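Side-chain contacts in cytochrome P450 (CYP102L1) (Mycobacterium phage Adler, PDB 6N6Q), which probably acts as a haem-dependent monooxygenase, binding an iron protoporphyrin IX in a largely helical cytochrome P450 fold: residues T160-S165 against Y171-L176; A167-Q172 against N270-F275. All coordinates share one frame; numbering follows the deposited sequence.

Contact 1: residues T160-S165 against Y171-L176; sequences TIEIIS and YQFNNL
Tyr-171 turns back to Ser-165: its N donates a nearly straight bond (179°) to Ser-165 O, and its O lies 2.9 Å from Ser-165 OG. Serine suits this place because its small hydroxyl stays close to the helix, also within hydrogen-bonding distance of Ile-161 O. The Tyr-171 ring sets its CD2 edge over the Phe-173 face in a T-shaped pair. At Gln-172 the methylene CG passes 3.5 Å from Glu-162 OE1. Phe-173 N reaches the syn lone pair of that OE1 at 3.3 Å, while its ring lays CE2 3.6 Å from Ser-165 CB. Asn-174 N then meets Glu-162 OE2 at 2.6 Å, from above the carboxylate plane, and a water joins OE2 to Asn-174 ND2. A bend at chi2 (-54°) curls the Glu-162 chain so that one carboxylate serves two successive main-chain N-H groups; Arg-166 makes a salt bridge to OE1, which probably offsets the buried charge, and also binds Asn-174 O. Leu-176 CD2 packs 3.8 Å from Glu-162 CG, an apolar lid on the aliphatic part of the acid. A buried helix glutamate thus holds the chain reversal after helix 152-169, the E helix of the P450 fold.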
loop_
_atom_site.group_PDB
_atom_site.type_symbol
_atom_site.label_atom_id
_atom_site.label_comp_id
_atom_site.label_asym_id
_atom_site.label_seq_id
_atom_site.Cartn_x
_atom_site.Cartn_y
_atom_site.Cartn_z
ATOM N N THR A 160 1.624 -7.049 -8.435
ATOM C CA THR A 160 0.548 -6.807 -7.480
ATOM C C THR A 160 -0.718 -6.317 -8.169
ATOM O O THR A 160 -1.824 -6.536 -7.660
ATOM C CB THR A 160 0.998 -5.806 -6.416
ATOM O OG1 THR A 160 1.250 -4.536 -7.027
ATOM C CG2 THR A 160 2.268 -6.297 -5.728
ATOM N N ILE A 161 -0.583 -5.655 -9.320
ATOM C CA ILE A 161 -1.759 -5.304 -10.112
ATOM C C ILE A 161 -2.497 -6.566 -10.539
ATOM O O ILE A 161 -3.715 -6.687 -10.360
ATOM C CB ILE A 161 -1.358 -4.448 -11.328
ATOM C CG1 ILE A 161 -1.119 -2.998 -10.907
ATOM C CG2 ILE A 161 -2.427 -4.524 -12.411
ATOM C CD1 ILE A 161 -0.491 -2.154 -11.985
ATOM N N GLU A 162 -1.765 -7.530 -11.100
ATOM C CA GLU A 162 -2.395 -8.774 -11.528
ATOM C C GLU A 162 -2.913 -9.578 -10.346
ATOM O O GLU A 162 -3.936 -10.260 -10.467
ATOM C CB GLU A 162 -1.416 -9.608 -12.354
ATOM C CG GLU A 162 -1.016 -8.958 -13.667
ATOM C CD GLU A 162 -2.216 -8.577 -14.511
ATOM O OE1 GLU A 162 -3.167 -9.384 -14.603
ATOM O OE2 GLU A 162 -2.214 -7.464 -15.078
ATOM N N ILE A 163 -2.236 -9.507 -9.198
ATOM C CA ILE A 163 -2.695 -10.246 -8.023
ATOM C C ILE A 163 -4.067 -9.750 -7.584
ATOM O O ILE A 163 -4.981 -10.542 -7.334
ATOM C CB ILE A 163 -1.663 -10.145 -6.885
ATOM C CG1 ILE A 163 -0.440 -11.009 -7.202
ATOM C CG2 ILE A 163 -2.285 -10.557 -5.557
ATOM C CD1 ILE A 163 0.581 -11.049 -6.093
ATOM N N ILE A 164 -4.240 -8.430 -7.496
ATOM C CA ILE A 164 -5.513 -7.883 -7.034
ATOM C C ILE A 164 -6.600 -8.096 -8.080
ATOM O O ILE A 164 -7.722 -8.503 -7.758
ATOM C CB ILE A 164 -5.361 -6.394 -6.679
ATOM C CG1 ILE A 164 -4.289 -6.214 -5.606
ATOM C CG2 ILE A 164 -6.686 -5.826 -6.201
ATOM C CD1 ILE A 164 -4.009 -4.774 -5.283
ATOM N N SER A 165 -6.287 -7.820 -9.349
ATOM C CA SER A 165 -7.307 -7.897 -10.389
ATOM C C SER A 165 -7.762 -9.334 -10.622
ATOM O O SER A 165 -8.965 -9.598 -10.727
ATOM C CB SER A 165 -6.784 -7.276 -11.685
ATOM O OG SER A 165 -5.671 -7.991 -12.191
ATOM N N TYR A 171 -10.061 -10.670 -13.410
ATOM C CA TYR A 171 -9.754 -9.944 -14.632
ATOM C C TYR A 171 -8.245 -9.797 -14.766
ATOM O O TYR A 171 -7.545 -9.561 -13.777
ATOM C CB TYR A 171 -10.420 -8.562 -14.648
ATOM C CG TYR A 171 -10.413 -7.911 -16.010
ATOM C CD1 TYR A 171 -11.418 -8.176 -16.930
ATOM C CD2 TYR A 171 -9.396 -7.042 -16.383
ATOM C CE1 TYR A 171 -11.417 -7.591 -18.181
ATOM C CE2 TYR A 171 -9.387 -6.451 -17.634
ATOM C CZ TYR A 171 -10.400 -6.729 -18.527
ATOM O OH TYR A 171 -10.396 -6.143 -19.773
ATOM N N GLN A 172 -7.752 -9.937 -15.990
ATOM C CA GLN A 172 -6.330 -9.846 -16.285
ATOM C C GLN A 172 -6.068 -8.616 -17.141
ATOM O O GLN A 172 -6.741 -8.405 -18.156
ATOM C CB GLN A 172 -5.839 -11.109 -16.998
ATOM C CG GLN A 172 -4.400 -11.035 -17.480
ATOM C CD GLN A 172 -3.882 -12.370 -17.977
ATOM O OE1 GLN A 172 -4.204 -13.419 -17.417
ATOM N NE2 GLN A 172 -3.077 -12.340 -19.035
ATOM N N PHE A 173 -5.097 -7.804 -16.728
ATOM C CA PHE A 173 -4.701 -6.617 -17.474
ATOM C C PHE A 173 -3.439 -6.829 -18.296
ATOM O O PHE A 173 -3.384 -6.415 -19.457
ATOM C CB PHE A 173 -4.492 -5.433 -16.524
ATOM C CG PHE A 173 -5.764 -4.898 -15.939
ATOM C CD1 PHE A 173 -6.656 -4.187 -16.725
ATOM C CD2 PHE A 173 -6.068 -5.098 -14.603
ATOM C CE1 PHE A 173 -7.830 -3.692 -16.192
ATOM C CE2 PHE A 173 -7.240 -4.604 -14.064
ATOM C CZ PHE A 173 -8.121 -3.899 -14.859
ATOM N N ASN A 174 -2.422 -7.464 -17.718
ATOM C CA ASN A 174 -1.162 -7.703 -18.402
ATOM C C ASN A 174 -0.727 -9.145 -18.201
ATOM O O ASN A 174 -1.103 -9.796 -17.223
ATOM C CB ASN A 174 -0.056 -6.763 -17.899
ATOM C CG ASN A 174 -0.171 -5.366 -18.471
ATOM O OD1 ASN A 174 -0.435 -5.189 -19.661
ATOM N ND2 ASN A 174 0.029 -4.363 -17.624
ATOM N N ASN A 175 0.065 -9.637 -19.148
ATOM C CA ASN A 175 0.775 -10.899 -19.006
ATOM C C ASN A 175 2.182 -10.582 -18.519
ATOM O O ASN A 175 2.913 -9.832 -19.175
ATOM C CB ASN A 175 0.807 -11.664 -20.328
ATOM C CG ASN A 175 1.487 -13.012 -20.206
ATOM O OD1 ASN A 175 2.686 -13.138 -20.452
ATOM N ND2 ASN A 175 0.725 -14.029 -19.823
ATOM N N LEU A 176 2.554 -11.141 -17.363
ATOM C CA LEU A 176 3.814 -10.761 -16.730
ATOM C C LEU A 176 5.020 -11.160 -17.571
ATOM O O LEU A 176 6.068 -10.509 -17.497
ATOM C CB LEU A 176 3.906 -11.376 -15.335
ATOM C CG LEU A 176 2.808 -10.935 -14.362
ATOM C CD1 LEU A 176 3.046 -11.518 -12.981
ATOM C CD2 LEU A 176 2.716 -9.415 -14.300
HETATM O O HOH W 1 -0.056 -5.864 -14.690
#

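Contact 2: residues A167-Q172 against N270-F275. With HEM (protoporphyrin IX containing Fe), chain E.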
loop_
_atom_site.group_PDB
_atom_site.type_symbol
_atom_site.label_atom_id
_atom_site.label_comp_id
_atom_site.label_asym_id
_atom_site.label_seq_id
_atom_site.Cartn_x
_atom_site.Cartn_y
_atom_site.Cartn_z
ATOM N N ALA A 167 -7.271 -12.110 -8.568
ATOM C CA ALA A 167 -7.845 -12.729 -7.381
ATOM C C ALA A 167 -9.113 -12.023 -6.921
ATOM O O ALA A 167 -10.024 -12.674 -6.397
ATOM C CB ALA A 167 -6.821 -12.759 -6.245
ATOM N N GLY A 168 -9.197 -10.710 -7.115
ATOM C CA GLY A 168 -10.345 -9.953 -6.658
ATOM C C GLY A 168 -11.489 -9.890 -7.649
ATOM O O GLY A 168 -12.650 -10.075 -7.271
ATOM N N PHE A 169 -11.181 -9.626 -8.920
ATOM C CA PHE A 169 -12.205 -9.465 -9.943
ATOM C C PHE A 169 -12.141 -10.519 -11.039
ATOM O O PHE A 169 -12.980 -10.491 -11.947
ATOM C CB PHE A 169 -12.108 -8.074 -10.589
ATOM C CG PHE A 169 -11.638 -7.002 -9.654
ATOM C CD1 PHE A 169 -10.448 -6.335 -9.892
ATOM C CD2 PHE A 169 -12.381 -6.663 -8.536
ATOM C CE1 PHE A 169 -10.007 -5.346 -9.034
ATOM C CE2 PHE A 169 -11.947 -5.676 -7.671
ATOM C CZ PHE A 169 -10.758 -5.015 -7.920
ATOM N N ASP A 170 -11.176 -11.439 -10.985
ATOM C CA ASP A 170 -10.980 -12.443 -12.032
ATOM C C ASP A 170 -10.791 -11.781 -13.395
ATOM O O ASP A 170 -11.292 -12.256 -14.416
ATOM C CB ASP A 170 -12.132 -13.451 -12.058
ATOM C CG ASP A 170 -11.698 -14.820 -12.546
ATOM O OD1 ASP A 170 -11.207 -14.923 -13.691
ATOM O OD2 ASP A 170 -11.837 -15.794 -11.776
ATOM N N TYR A 171 -10.061 -10.670 -13.410
ATOM C CA TYR A 171 -9.754 -9.944 -14.632
ATOM C C TYR A 171 -8.245 -9.797 -14.766
ATOM O O TYR A 171 -7.545 -9.561 -13.777
ATOM C CB TYR A 171 -10.420 -8.562 -14.648
ATOM C CG TYR A 171 -10.413 -7.911 -16.010
ATOM C CD1 TYR A 171 -11.418 -8.176 -16.930
ATOM C CD2 TYR A 171 -9.396 -7.042 -16.383
ATOM C CE1 TYR A 171 -11.417 -7.591 -18.181
ATOM C CE2 TYR A 171 -9.387 -6.451 -17.634
ATOM C CZ TYR A 171 -10.400 -6.729 -18.527
ATOM O OH TYR A 171 -10.396 -6.143 -19.773
ATOM N N GLN A 172 -7.752 -9.937 -15.990
ATOM C CA GLN A 172 -6.330 -9.846 -16.285
ATOM C C GLN A 172 -6.068 -8.616 -17.141
ATOM O O GLN A 172 -6.741 -8.405 -18.156
ATOM C CB GLN A 172 -5.839 -11.109 -16.998
ATOM C CG GLN A 172 -4.400 -11.035 -17.480
ATOM C CD GLN A 172 -3.882 -12.370 -17.977
ATOM O OE1 GLN A 172 -4.204 -13.419 -17.417
ATOM N NE2 GLN A 172 -3.077 -12.340 -19.035
ATOM N N ASN A 270 -15.797 2.652 -8.681
ATOM C CA ASN A 270 -14.847 3.359 -7.830
ATOM C C ASN A 270 -14.077 2.393 -6.938
ATOM O O ASN A 270 -12.877 2.578 -6.708
ATOM C CB ASN A 270 -15.570 4.408 -6.985
ATOM C CG ASN A 270 -16.021 5.603 -7.800
ATOM O OD1 ASN A 270 -15.521 5.843 -8.898
ATOM N ND2 ASN A 270 -16.966 6.364 -7.262
ATOM N N GLN A 271 -14.749 1.358 -6.427
ATOM C CA GLN A 271 -14.061 0.390 -5.579
ATOM C C GLN A 271 -13.010 -0.383 -6.366
ATOM O O GLN A 271 -11.913 -0.640 -5.857
ATOM C CB GLN A 271 -15.068 -0.570 -4.946
ATOM C CG GLN A 271 -16.233 0.098 -4.228
ATOM C CD GLN A 271 -15.809 0.918 -3.023
ATOM O OE1 GLN A 271 -14.663 0.850 -2.576
ATOM N NE2 GLN A 271 -16.739 1.702 -2.491
ATOM N N ILE A 272 -13.327 -0.758 -7.608
ATOM C CA ILE A 272 -12.349 -1.432 -8.458
ATOM C C ILE A 272 -11.126 -0.546 -8.657
ATOM O O ILE A 272 -9.981 -0.993 -8.515
ATOM C CB ILE A 272 -12.986 -1.824 -9.802
ATOM C CG1 ILE A 272 -14.054 -2.901 -9.594
ATOM C CG2 ILE A 272 -11.921 -2.292 -10.783
ATOM C CD1 ILE A 272 -14.841 -3.231 -10.845
ATOM N N LEU A 273 -11.352 0.729 -8.988
ATOM C CA LEU A 273 -10.244 1.669 -9.109
ATOM C C LEU A 273 -9.513 1.828 -7.784
ATOM O O LEU A 273 -8.285 1.963 -7.756
ATOM C CB LEU A 273 -10.748 3.025 -9.602
ATOM C CG LEU A 273 -11.182 3.130 -11.063
ATOM C CD1 LEU A 273 -11.595 4.558 -11.383
ATOM C CD2 LEU A 273 -10.064 2.672 -11.984
ATOM N N THR A 274 -10.254 1.811 -6.674
ATOM C CA THR A 274 -9.635 1.959 -5.360
ATOM C C THR A 274 -8.699 0.795 -5.061
ATOM O O THR A 274 -7.522 0.996 -4.742
ATOM C CB THR A 274 -10.713 2.069 -4.281
ATOM O OG1 THR A 274 -11.493 3.251 -4.497
ATOM C CG2 THR A 274 -10.074 2.121 -2.901
ATOM N N PHE A 275 -9.208 -0.435 -5.161
ATOM C CA PHE A 275 -8.381 -1.603 -4.878
ATOM C C PHE A 275 -7.181 -1.675 -5.811
ATOM O O PHE A 275 -6.120 -2.176 -5.422
ATOM C CB PHE A 275 -9.214 -2.882 -4.989
ATOM C CG PHE A 275 -10.388 -2.934 -4.047
ATOM C CD1 PHE A 275 -10.457 -2.094 -2.946
ATOM C CD2 PHE A 275 -11.421 -3.831 -4.263
ATOM C CE1 PHE A 275 -11.534 -2.145 -2.081
ATOM C CE2 PHE A 275 -12.500 -3.889 -3.402
ATOM C CZ PHE A 275 -12.557 -3.043 -2.310
HETATM C CHA HEM E . -6.423 1.938 3.930
HETATM C CHB HEM E . -1.676 0.905 4.068
HETATM C CHC HEM E . -2.398 -2.807 1.007
HETATM C CHD HEM E . -6.962 -1.286 0.317
HETATM C C1A HEM E . -5.084 1.979 4.267
HETATM C C2A HEM E . -4.449 2.873 5.218
HETATM C C3A HEM E . -3.146 2.588 5.253
HETATM C C4A HEM E . -2.894 1.499 4.329
HETATM C CMA HEM E . -2.096 3.301 6.128
HETATM C CAA HEM E . -5.143 3.976 6.047
HETATM C CBA HEM E . -5.200 5.249 5.207
HETATM C CGA HEM E . -5.704 6.408 6.029
HETATM O O1A HEM E . -5.884 6.247 7.265
HETATM O O2A HEM E . -5.925 7.499 5.445
HETATM C C1B HEM E . -1.467 -0.225 3.299
HETATM C C2B HEM E . -0.229 -0.973 3.208
HETATM C C3B HEM E . -0.424 -2.004 2.360
HETATM C C4B HEM E . -1.796 -1.932 1.891
HETATM C CMB HEM E . 1.051 -0.588 3.985
HETATM C CAB HEM E . 0.557 -3.114 1.897
HETATM C CBB HEM E . 1.839 -3.213 2.268
HETATM C C1C HEM E . -3.704 -2.751 0.563
HETATM C C2C HEM E . -4.366 -3.707 -0.302
HETATM C C3C HEM E . -5.621 -3.302 -0.502
HETATM C C4C HEM E . -5.816 -2.059 0.235
HETATM C CMC HEM E . -3.739 -4.982 -0.905
HETATM C CAC HEM E . -6.631 -4.079 -1.382
HETATM C CBC HEM E . -7.898 -3.688 -1.554
HETATM C C1D HEM E . -7.225 -0.289 1.237
HETATM C C2D HEM E . -8.479 0.424 1.401
HETATM C C3D HEM E . -8.331 1.309 2.394
HETATM C C4D HEM E . -6.978 1.196 2.904
HETATM C CMD HEM E . -9.762 0.201 0.569
HETATM C CAD HEM E . -9.412 2.284 2.914
HETATM C CBD HEM E . -10.302 1.581 3.935
HETATM C CGD HEM E . -11.297 2.555 4.514
HETATM O O1D HEM E . -12.417 2.118 4.888
HETATM O O2D HEM E . -10.978 3.770 4.598
HETATM N NA HEM E . -4.099 1.159 3.746
HETATM N NB HEM E . -2.397 -0.838 2.485
HETATM N NC HEM E . -4.621 -1.764 0.868
HETATM N ND HEM E . -6.336 0.211 2.172
HETATM FE FE HEM E . -4.323 -0.225 2.208
#
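In the wall of the haem pocket, where the end of helix 152-169 packs on helix 265-296, the long helix that runs across the P450 fold over the haem, Phe-169 meets Ile-272 and Phe-275. The contact is buried, and only these three residues touch across it. Ile-272 lies over one face of the Phe-169 ring: its CG2 stands 4.3 Å from the ring centroid, 22° off the normal, a CH-pi contact, and its CG1 comes to 4.0 Å from Phe-169 CE2. A beta-branched residue suits the spot, since its two branches spread across one side of a flat ring. Chi1 of Phe-169, -32°, is well away from a staggered value, and the ring so placed also brings CZ to 4.0 Å from Ile-272 CA.

Phe-275, one turn further on, is met at its edge: Phe-169 CZ approaches Phe-275 CD2 at 3.9 Å, near the plane of each ring, so the two phenylalanines join rim to rim and do not stack. The CD1 side of Phe-275 is turned to the cofactor, CD1 lying 3.3 Å from haem CBC, the end of a vinyl group, obliquely to the ring. Thr-274 adds its methyl, CG2 lying 4.0 Å from the haem methyl CMD. Its polar end is turned back into the helix, where OG1 and N both donate to Asn-270 O, at 2.7 Å for the hydroxyl, from opposite faces of that carbonyl's plane; the threonine can therefore offer carbon alone to the porphyrin. Phe-117 makes an edge-to-face contact with Phe-275.

Everything exchanged between the two segments is hydrocarbon against hydrocarbon, so the fit rests on shape and dispersion, and the vinyl and methyl rim of the porphyrin is met by equally apolar surfaces.

Contacts 1 and 2 have their centres about 9 Å apart and are built on the same helix, 152-169. Along the chain, 160-165 comes first, then 167-172, which shares Tyr-171 and Gln-172 with 171-176; the partner 270-275 arrives almost a hundred residues later on helix 265-296. Contact 1 is thus local, a helix and the loop that follows it, whereas contact 2 ties the same helix end to a distant one. They meet directly where Ile-164 CD1 packs 3.4 Å from Phe-275 O. Together they fix the end of helix 152-169, by polar bonds to its own loop and by apolar packing on a helix lining the haem pocket.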